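Fe-regulated protein B (Neisseria meningitidis, PDB 4AIP) takes up iron, probably as ferric siderophore complexes, across the outer membrane as a TonB-dependent transporter. Local coordinates at residues N580-G592 against V604-H617. Residues are numbered along the deposited sequence; the frame is centred on the assembly and turned at random.
Sequences NAGYIKNHGYELG and VGVSHSKPRFYDTH
Tyr583 and Tyr614 face each other as a hydrogen-bonded pair, each backbone N donating to the other's O at 3.0 Å, in an antiparallel beta hairpin of the TonB-dependent receptor barrel. Reciprocal pairs also join Lys585 to Arg612, Tyr589 to His608 and Leu591 to Val606. The ladder is interrupted at Lys610 and Pro611: Pro611 has no N-H to give, and Lys610 N makes only weak bonds, to His587 O and to the side-chain Asn586 OD1. Asn586 OD1 gets there because CG stands anti to the backbone N (chi1 -161°), while ND2 turns to Arg110 O.

At the Tyr583 end the contact is CH-pi: Tyr614 CB sits over the centre of one face of the Tyr583 ring, 3.5 Å from the centroid; the two rings are nearly parallel (9°) but slid so far that they barely overlap. Thr616 OG1 lies at the Tyr583 ring edge, and Lys585 CB at that of Tyr614. On the other side of the strands Ile584 and Phe613 run side by side, Ile584 CG1 above the phenyl face and Ile584 CD1 3.4 Å from Phe613 CE2. Farther along, Tyr589 CE1 meets His608 CB at 3.7 Å, and Leu591 CB rests on Val606 CG1 at the same distance.

Among the polar groups, Arg612 NH1 bonds to Pro611 O at 2.7 Å and also to Gln631, which ties the interrupted strand to a loop. Glu590 reaches the plug through salt bridges to Arg68 and Lys151, and Met112 touches Asn586, Pro611 and Phe613; this face therefore looks into the barrel. Strand 548-563 continues the barrel wall beyond 580-592, bonding to Ile584, Asn586, Gly588 and Glu590, while strand 635-644 follows 604-617, with Trp636 against Val606.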
ATOM      1  N   ASN B 580      18.464 -20.533  36.744  1.00 26.72           N
ATOM      2  CA  ASN B 580      18.033 -19.745  37.909  1.00 25.95           C
ATOM      3  C   ASN B 580      19.238 -19.045  38.544  1.00 23.61           C
ATOM      4  O   ASN B 580      20.326 -19.609  38.698  1.00 21.97           O
ATOM      5  CB  ASN B 580      17.241 -20.615  38.890  1.00 25.46           C
ATOM      6  CG  ASN B 580      16.229 -21.483  38.161  1.00 26.53           C
ATOM      7  OD1 ASN B 580      15.268 -20.984  37.579  1.00 30.02           O
ATOM      8  ND2 ASN B 580      16.480 -22.760  38.131  1.00 25.20           N
ATOM      9  N   ALA B 581      19.068 -17.769  38.825  1.00 21.93           N
ATOM     10  CA  ALA B 581      20.228 -17.033  39.208  1.00 21.09           C
ATOM     11  C   ALA B 581      20.022 -16.064  40.322  1.00 19.60           C
ATOM     12  O   ALA B 581      20.915 -15.255  40.555  1.00 21.26           O
ATOM     13  CB  ALA B 581      20.904 -16.345  37.976  1.00 20.42           C
ATOM     14  N   GLY B 582      18.875 -16.108  40.989  1.00 18.56           N
ATOM     15  CA  GLY B 582      18.644 -15.129  42.075  1.00 20.19           C
ATOM     16  C   GLY B 582      17.225 -15.035  42.577  1.00 19.72           C
ATOM     17  O   GLY B 582      16.443 -15.963  42.373  1.00 19.95           O
ATOM     18  N   TYR B 583      16.888 -13.911  43.215  1.00 19.93           N
ATOM     19  CA  TYR B 583      15.518 -13.714  43.681  1.00 20.13           C
ATOM     20  C   TYR B 583      15.128 -12.269  43.502  1.00 19.75           C
ATOM     21  O   TYR B 583      15.962 -11.435  43.144  1.00 20.02           O
ATOM     22  CB  TYR B 583      15.288 -14.247  45.126  1.00 21.31           C
ATOM     23  CG  TYR B 583      16.117 -13.583  46.244  1.00 23.41           C
ATOM     24  CD1 TYR B 583      17.405 -14.030  46.547  1.00 28.80           C
ATOM     25  CD2 TYR B 583      15.604 -12.513  47.006  1.00 27.46           C
ATOM     26  CE1 TYR B 583      18.192 -13.433  47.580  1.00 29.88           C
ATOM     27  CE2 TYR B 583      16.376 -11.917  48.052  1.00 30.04           C
ATOM     28  CZ  TYR B 583      17.676 -12.394  48.326  1.00 31.96           C
ATOM     29  OH  TYR B 583      18.455 -11.814  49.322  1.00 30.12           O
ATOM     30  N   ILE B 584      13.850 -11.973  43.721  1.00 18.20           N
ATOM     31  CA  ILE B 584      13.374 -10.656  43.495  1.00 16.42           C
ATOM     32  C   ILE B 584      12.516 -10.220  44.667  1.00 16.69           C
ATOM     33  O   ILE B 584      11.755 -11.046  45.235  1.00 15.31           O
ATOM     34  CB  ILE B 584      12.613 -10.509  42.147  1.00 17.21           C
ATOM     35  CG1 ILE B 584      13.515 -10.888  40.948  1.00 18.70           C
ATOM     36  CG2 ILE B 584      12.095  -9.036  41.939  1.00 14.91           C
ATOM     37  CD1 ILE B 584      12.766 -11.397  39.742  1.00 16.83           C
ATOM     38  N   LYS B 585      12.682  -8.933  45.032  1.00 13.20           N
ATOM     39  CA  LYS B 585      11.799  -8.318  45.964  1.00 15.50           C
ATOM     40  C   LYS B 585      11.087  -7.148  45.389  1.00 13.85           C
ATOM     41  O   LYS B 585      11.633  -6.411  44.623  1.00 14.32           O
ATOM     42  CB  LYS B 585      12.514  -7.911  47.250  1.00 18.00           C
ATOM     43  CG  LYS B 585      12.014  -8.749  48.428  1.00 23.13           C
ATOM     44  CD  LYS B 585      13.032  -9.761  48.919  1.00 25.99           C
ATOM     45  CE  LYS B 585      12.313 -10.960  49.578  1.00 28.48           C
ATOM     46  NZ  LYS B 585      11.514 -10.672  50.820  1.00 26.79           N
ATOM     47  N   ASN B 586       9.830  -7.005  45.723  1.00 13.12           N
ATOM     48  CA  ASN B 586       9.187  -5.799  45.416  1.00 15.13           C
ATOM     49  C   ASN B 586       8.262  -5.436  46.553  1.00 16.38           C
ATOM     50  O   ASN B 586       7.754  -6.334  47.232  1.00 18.45           O
ATOM     51  CB  ASN B 586       8.444  -5.907  44.088  1.00 15.32           C
ATOM     52  CG  ASN B 586       8.129  -4.549  43.491  1.00 17.67           C
ATOM     53  OD1 ASN B 586       8.649  -3.507  43.943  1.00 21.94           O
ATOM     54  ND2 ASN B 586       7.248  -4.537  42.499  1.00 20.65           N
ATOM     55  N   HIS B 587       8.032  -4.142  46.766  1.00 15.63           N
ATOM     56  CA  HIS B 587       6.989  -3.711  47.733  1.00 16.00           C
ATOM     57  C   HIS B 587       6.676  -2.273  47.531  1.00 12.99           C
ATOM     58  O   HIS B 587       7.501  -1.575  47.026  1.00 11.98           O
ATOM     59  CB  HIS B 587       7.407  -3.909  49.202  1.00 15.78           C
ATOM     60  CG  HIS B 587       8.495  -2.981  49.644  1.00 18.60           C
ATOM     61  ND1 HIS B 587       9.829  -3.344  49.654  1.00 20.83           N
ATOM     62  CD2 HIS B 587       8.446  -1.712  50.116  1.00 20.76           C
ATOM     63  CE1 HIS B 587      10.552  -2.347  50.114  1.00 18.62           C
ATOM     64  NE2 HIS B 587       9.739  -1.340  50.392  1.00 22.69           N
ATOM     65  N   GLY B 588       5.498  -1.830  47.954  1.00 13.52           N
ATOM     66  CA  GLY B 588       5.150  -0.415  47.868  1.00 12.70           C
ATOM     67  C   GLY B 588       3.677  -0.180  48.075  1.00 12.76           C
ATOM     68  O   GLY B 588       2.998  -0.973  48.695  1.00 14.48           O
ATOM     69  N   TYR B 589       3.179   0.899  47.515  1.00 11.87           N
ATOM     70  CA  TYR B 589       1.867   1.314  47.783  1.00 12.93           C
ATOM     71  C   TYR B 589       1.380   2.095  46.588  1.00 13.39           C
ATOM     72  O   TYR B 589       2.185   2.475  45.722  1.00 13.37           O
ATOM     73  CB  TYR B 589       1.840   2.165  49.086  1.00 15.05           C
ATOM     74  CG  TYR B 589       2.684   3.418  49.028  1.00 14.40           C
ATOM     75  CD1 TYR B 589       4.089   3.337  49.155  1.00 18.21           C
ATOM     76  CD2 TYR B 589       2.105   4.661  48.798  1.00 15.17           C
ATOM     77  CE1 TYR B 589       4.905   4.472  49.118  1.00 19.30           C
ATOM     78  CE2 TYR B 589       2.926   5.853  48.754  1.00 22.13           C
ATOM     79  CZ  TYR B 589       4.313   5.743  48.910  1.00 20.79           C
ATOM     80  OH  TYR B 589       5.127   6.859  48.868  1.00 18.12           O
ATOM     81  N   GLU B 590       0.051   2.262  46.559  1.00 13.79           N
ATOM     82  CA  GLU B 590      -0.720   3.147  45.689  1.00 15.46           C
ATOM     83  C   GLU B 590      -1.933   3.743  46.478  1.00 16.67           C
ATOM     84  O   GLU B 590      -2.654   3.010  47.202  1.00 16.13           O
ATOM     85  CB  GLU B 590      -1.279   2.384  44.502  1.00 14.82           C
ATOM     86  CG  GLU B 590      -2.041   3.242  43.468  1.00 20.01           C
ATOM     87  CD  GLU B 590      -2.045   2.601  42.019  1.00 30.27           C
ATOM     88  OE1 GLU B 590      -1.277   1.599  41.788  1.00 30.89           O
ATOM     89  OE2 GLU B 590      -2.823   3.099  41.147  1.00 22.64           O
ATOM     90  N   LEU B 591      -2.149   5.053  46.311  1.00 14.85           N
ATOM     91  CA  LEU B 591      -3.346   5.711  46.754  1.00 16.57           C
ATOM     92  C   LEU B 591      -4.078   6.325  45.539  1.00 17.95           C
ATOM     93  O   LEU B 591      -3.454   6.706  44.535  1.00 20.56           O
ATOM     94  CB  LEU B 591      -3.002   6.799  47.784  1.00 15.03           C
ATOM     95  CG  LEU B 591      -2.467   6.290  49.132  1.00 17.13           C
ATOM     96  CD1 LEU B 591      -1.844   7.407  49.968  1.00 14.43           C
ATOM     97  CD2 LEU B 591      -3.570   5.569  49.940  1.00 15.53           C
ATOM     98  N   GLY B 592      -5.391   6.427  45.627  1.00 16.73           N
ATOM     99  CA  GLY B 592      -6.156   7.138  44.612  1.00 17.62           C
ATOM    100  C   GLY B 592      -7.396   7.756  45.281  1.00 19.22           C
ATOM    101  O   GLY B 592      -7.932   7.197  46.285  1.00 20.03           O
ATOM    102  N   VAL B 604      -6.854  12.387  41.899  1.00 16.80           N
ATOM    103  CA  VAL B 604      -5.437  12.375  42.362  1.00 14.97           C
ATOM    104  C   VAL B 604      -5.119  10.954  42.612  1.00 12.72           C
ATOM    105  O   VAL B 604      -6.051  10.165  42.886  1.00 15.11           O
ATOM    106  CB  VAL B 604      -5.189  13.059  43.761  1.00 15.44           C
ATOM    107  CG1 VAL B 604      -4.777  14.478  43.592  1.00 17.32           C
ATOM    108  CG2 VAL B 604      -6.422  13.033  44.610  1.00 17.62           C
ATOM    109  N   GLY B 605      -3.828  10.644  42.564  1.00 10.12           N
ATOM    110  CA  GLY B 605      -3.292   9.322  42.729  1.00  7.86           C
ATOM    111  C   GLY B 605      -1.791   9.424  42.893  1.00  8.93           C
ATOM    112  O   GLY B 605      -1.171  10.388  42.406  1.00  8.57           O
ATOM    113  N   VAL B 606      -1.188   8.420  43.559  1.00  9.72           N
ATOM    114  CA  VAL B 606       0.259   8.403  43.865  1.00  9.65           C
ATOM    115  C   VAL B 606       0.667   6.933  44.025  1.00 10.65           C
ATOM    116  O   VAL B 606      -0.136   6.077  44.451  1.00  8.94           O
ATOM    117  CB  VAL B 606       0.584   9.237  45.206  1.00 11.54           C
ATOM    118  CG1 VAL B 606      -0.121   8.582  46.386  1.00 10.69           C
ATOM    119  CG2 VAL B 606       2.111   9.379  45.542  1.00  6.50           C
ATOM    120  N   SER B 607       1.910   6.638  43.673  1.00 10.60           N
ATOM    121  CA  SER B 607       2.370   5.296  43.629  1.00 11.83           C
ATOM    122  C   SER B 607       3.829   5.329  43.779  1.00 12.41           C
ATOM    123  O   SER B 607       4.485   6.210  43.214  1.00 13.72           O
ATOM    124  CB  SER B 607       2.075   4.690  42.282  1.00 14.21           C
ATOM    125  OG  SER B 607       2.739   3.433  42.130  1.00 14.11           O
ATOM    126  N   HIS B 608       4.340   4.420  44.598  1.00 12.25           N
ATOM    127  CA  HIS B 608       5.767   4.201  44.663  1.00 14.23           C
ATOM    128  C   HIS B 608       5.977   2.755  44.962  1.00 15.32           C
ATOM    129  O   HIS B 608       5.265   2.175  45.805  1.00 14.75           O
ATOM    130  CB  HIS B 608       6.429   5.017  45.756  1.00 15.82           C
ATOM    131  CG  HIS B 608       7.913   4.846  45.807  1.00 21.52           C
ATOM    132  ND1 HIS B 608       8.777   5.664  45.110  1.00 25.45           N
ATOM    133  CD2 HIS B 608       8.683   3.931  46.450  1.00 26.87           C
ATOM    134  CE1 HIS B 608      10.020   5.271  45.333  1.00 33.43           C
ATOM    135  NE2 HIS B 608       9.991   4.223  46.145  1.00 34.07           N
ATOM    136  N   SER B 609       6.992   2.183  44.300  1.00 16.24           N
ATOM    137  CA  SER B 609       7.405   0.824  44.553  1.00 15.40           C
ATOM    138  C   SER B 609       8.901   0.652  44.435  1.00 13.82           C
ATOM    139  O   SER B 609       9.571   1.551  44.002  1.00 13.08           O
ATOM    140  CB  SER B 609       6.648  -0.059  43.601  1.00 16.71           C
ATOM    141  OG  SER B 609       6.925   0.384  42.295  1.00 23.38           O
ATOM    142  N   LYS B 610       9.437  -0.500  44.845  1.00 14.43           N
ATOM    143  CA  LYS B 610      10.888  -0.683  44.909  1.00 16.60           C
ATOM    144  C   LYS B 610      11.366  -2.071  44.382  1.00 16.43           C
ATOM    145  O   LYS B 610      11.645  -2.969  45.169  1.00 19.29           O
ATOM    146  CB  LYS B 610      11.371  -0.441  46.348  1.00 17.05           C
ATOM    147  CG  LYS B 610      12.905  -0.449  46.546  1.00 24.19           C
ATOM    148  CD  LYS B 610      13.257  -0.727  48.055  1.00 31.81           C
ATOM    149  CE  LYS B 610      14.661  -0.236  48.440  1.00 32.47           C
ATOM    150  NZ  LYS B 610      14.702   0.135  49.862  1.00 34.67           N
ATOM    151  N   PRO B 611      11.427  -2.256  43.058  1.00 15.34           N
ATOM    152  CA  PRO B 611      11.868  -3.555  42.564  1.00 14.85           C
ATOM    153  C   PRO B 611      13.344  -3.737  42.774  1.00 14.94           C
ATOM    154  O   PRO B 611      14.134  -2.844  42.373  1.00 12.56           O
ATOM    155  CB  PRO B 611      11.594  -3.499  41.024  1.00 14.96           C
ATOM    156  CG  PRO B 611      11.270  -2.002  40.713  1.00 15.52           C
ATOM    157  CD  PRO B 611      10.815  -1.410  42.001  1.00 14.98           C
ATOM    158  N   ARG B 612      13.682  -4.900  43.350  1.00 14.36           N
ATOM    159  CA  ARG B 612      15.057  -5.299  43.640  1.00 17.14           C
ATOM    160  C   ARG B 612      15.412  -6.729  43.246  1.00 19.09           C
ATOM    161  O   ARG B 612      14.691  -7.689  43.571  1.00 18.77           O
ATOM    162  CB  ARG B 612      15.374  -5.078  45.140  1.00 17.57           C
ATOM    163  CG  ARG B 612      15.549  -3.594  45.536  1.00 14.99           C
ATOM    164  CD  ARG B 612      16.638  -2.902  44.652  1.00 18.39           C
ATOM    165  NE  ARG B 612      16.778  -1.500  45.062  1.00 23.28           N
ATOM    166  CZ  ARG B 612      16.075  -0.495  44.564  1.00 26.57           C
ATOM    167  NH1 ARG B 612      15.180  -0.702  43.594  1.00 32.57           N
ATOM    168  NH2 ARG B 612      16.249   0.715  45.048  1.00 26.12           N
ATOM    169  N   PHE B 613      16.564  -6.839  42.584  1.00 20.38           N
ATOM    170  CA  PHE B 613      17.058  -8.057  41.987  1.00 21.66           C
ATOM    171  C   PHE B 613      18.379  -8.457  42.674  1.00 23.08           C
ATOM    172  O   PHE B 613      19.389  -7.756  42.595  1.00 23.49           O
ATOM    173  CB  PHE B 613      17.224  -7.847  40.472  1.00 21.25           C
ATOM    174  CG  PHE B 613      15.931  -7.792  39.739  1.00 21.33           C
ATOM    175  CD1 PHE B 613      15.032  -6.754  39.959  1.00 27.18           C
ATOM    176  CD2 PHE B 613      15.573  -8.798  38.885  1.00 22.83           C
ATOM    177  CE1 PHE B 613      13.801  -6.714  39.320  1.00 24.63           C
ATOM    178  CE2 PHE B 613      14.369  -8.766  38.237  1.00 24.26           C
ATOM    179  CZ  PHE B 613      13.477  -7.720  38.456  1.00 26.16           C
ATOM    180  N   TYR B 614      18.324  -9.598  43.348  1.00 24.46           N
ATOM    181  CA  TYR B 614      19.367 -10.096  44.211  1.00 24.77           C
ATOM    182  C   TYR B 614      20.065 -11.247  43.539  1.00 26.82           C
ATOM    183  O   TYR B 614      19.461 -12.284  43.340  1.00 31.07           O
ATOM    184  CB  TYR B 614      18.746 -10.577  45.483  1.00 22.91           C
ATOM    185  CG  TYR B 614      18.232  -9.452  46.310  1.00 22.25           C
ATOM    186  CD1 TYR B 614      19.081  -8.749  47.194  1.00 23.42           C
ATOM    187  CD2 TYR B 614      16.908  -9.062  46.225  1.00 22.08           C
ATOM    188  CE1 TYR B 614      18.606  -7.679  47.957  1.00 16.69           C
ATOM    189  CE2 TYR B 614      16.415  -7.982  46.975  1.00 19.34           C
ATOM    190  CZ  TYR B 614      17.270  -7.302  47.823  1.00 17.18           C
ATOM    191  OH  TYR B 614      16.754  -6.275  48.560  1.00 16.25           O
ATOM    192  N   ASP B 615      21.315 -11.037  43.142  1.00 28.34           N
ATOM    193  CA  ASP B 615      22.129 -12.034  42.473  1.00 29.09           C
ATOM    194  C   ASP B 615      22.591 -13.071  43.467  1.00 30.28           C
ATOM    195  O   ASP B 615      22.998 -12.721  44.595  1.00 30.53           O
ATOM    196  CB  ASP B 615      23.369 -11.355  41.886  1.00 30.78           C
ATOM    197  CG  ASP B 615      23.166 -10.904  40.465  1.00 30.54           C
ATOM    198  OD1 ASP B 615      23.261 -11.752  39.544  1.00 32.03           O
ATOM    199  OD2 ASP B 615      22.904  -9.698  40.288  1.00 33.87           O
ATOM    200  N   THR B 616      22.593 -14.331  43.018  1.00 30.14           N
ATOM    201  CA  THR B 616      22.727 -15.509  43.874  1.00 30.02           C
ATOM    202  C   THR B 616      23.773 -16.462  43.308  1.00 30.59           C
ATOM    203  O   THR B 616      24.209 -17.453  43.959  1.00 31.72           O
ATOM    204  CB  THR B 616      21.334 -16.178  43.988  1.00 29.85           C
ATOM    205  OG1 THR B 616      20.737 -15.792  45.234  1.00 29.71           O
ATOM    206  CG2 THR B 616      21.371 -17.681  43.874  1.00 29.44           C
ATOM    207  N   HIS B 617      24.194 -16.109  42.106  1.00 29.39           N
ATOM    208  CA  HIS B 617      25.001 -16.931  41.232  1.00 29.63           C
ATOM    209  C   HIS B 617      26.380 -16.293  41.097  1.00 30.44           C
ATOM    210  O   HIS B 617      26.497 -15.070  40.995  1.00 31.42           O
ATOM    211  CB  HIS B 617      24.280 -17.003  39.884  1.00 28.63           C
ATOM    212  CG  HIS B 617      24.886 -17.963  38.939  1.00 28.12           C
ATOM    213  ND1 HIS B 617      25.986 -17.647  38.178  1.00 31.84           N
ATOM    214  CD2 HIS B 617      24.574 -19.245  38.652  1.00 25.59           C
ATOM    215  CE1 HIS B 617      26.322 -18.694  37.447  1.00 29.72           C
ATOM    216  NE2 HIS B 617      25.486 -19.677  37.725  1.00 25.70           N
TER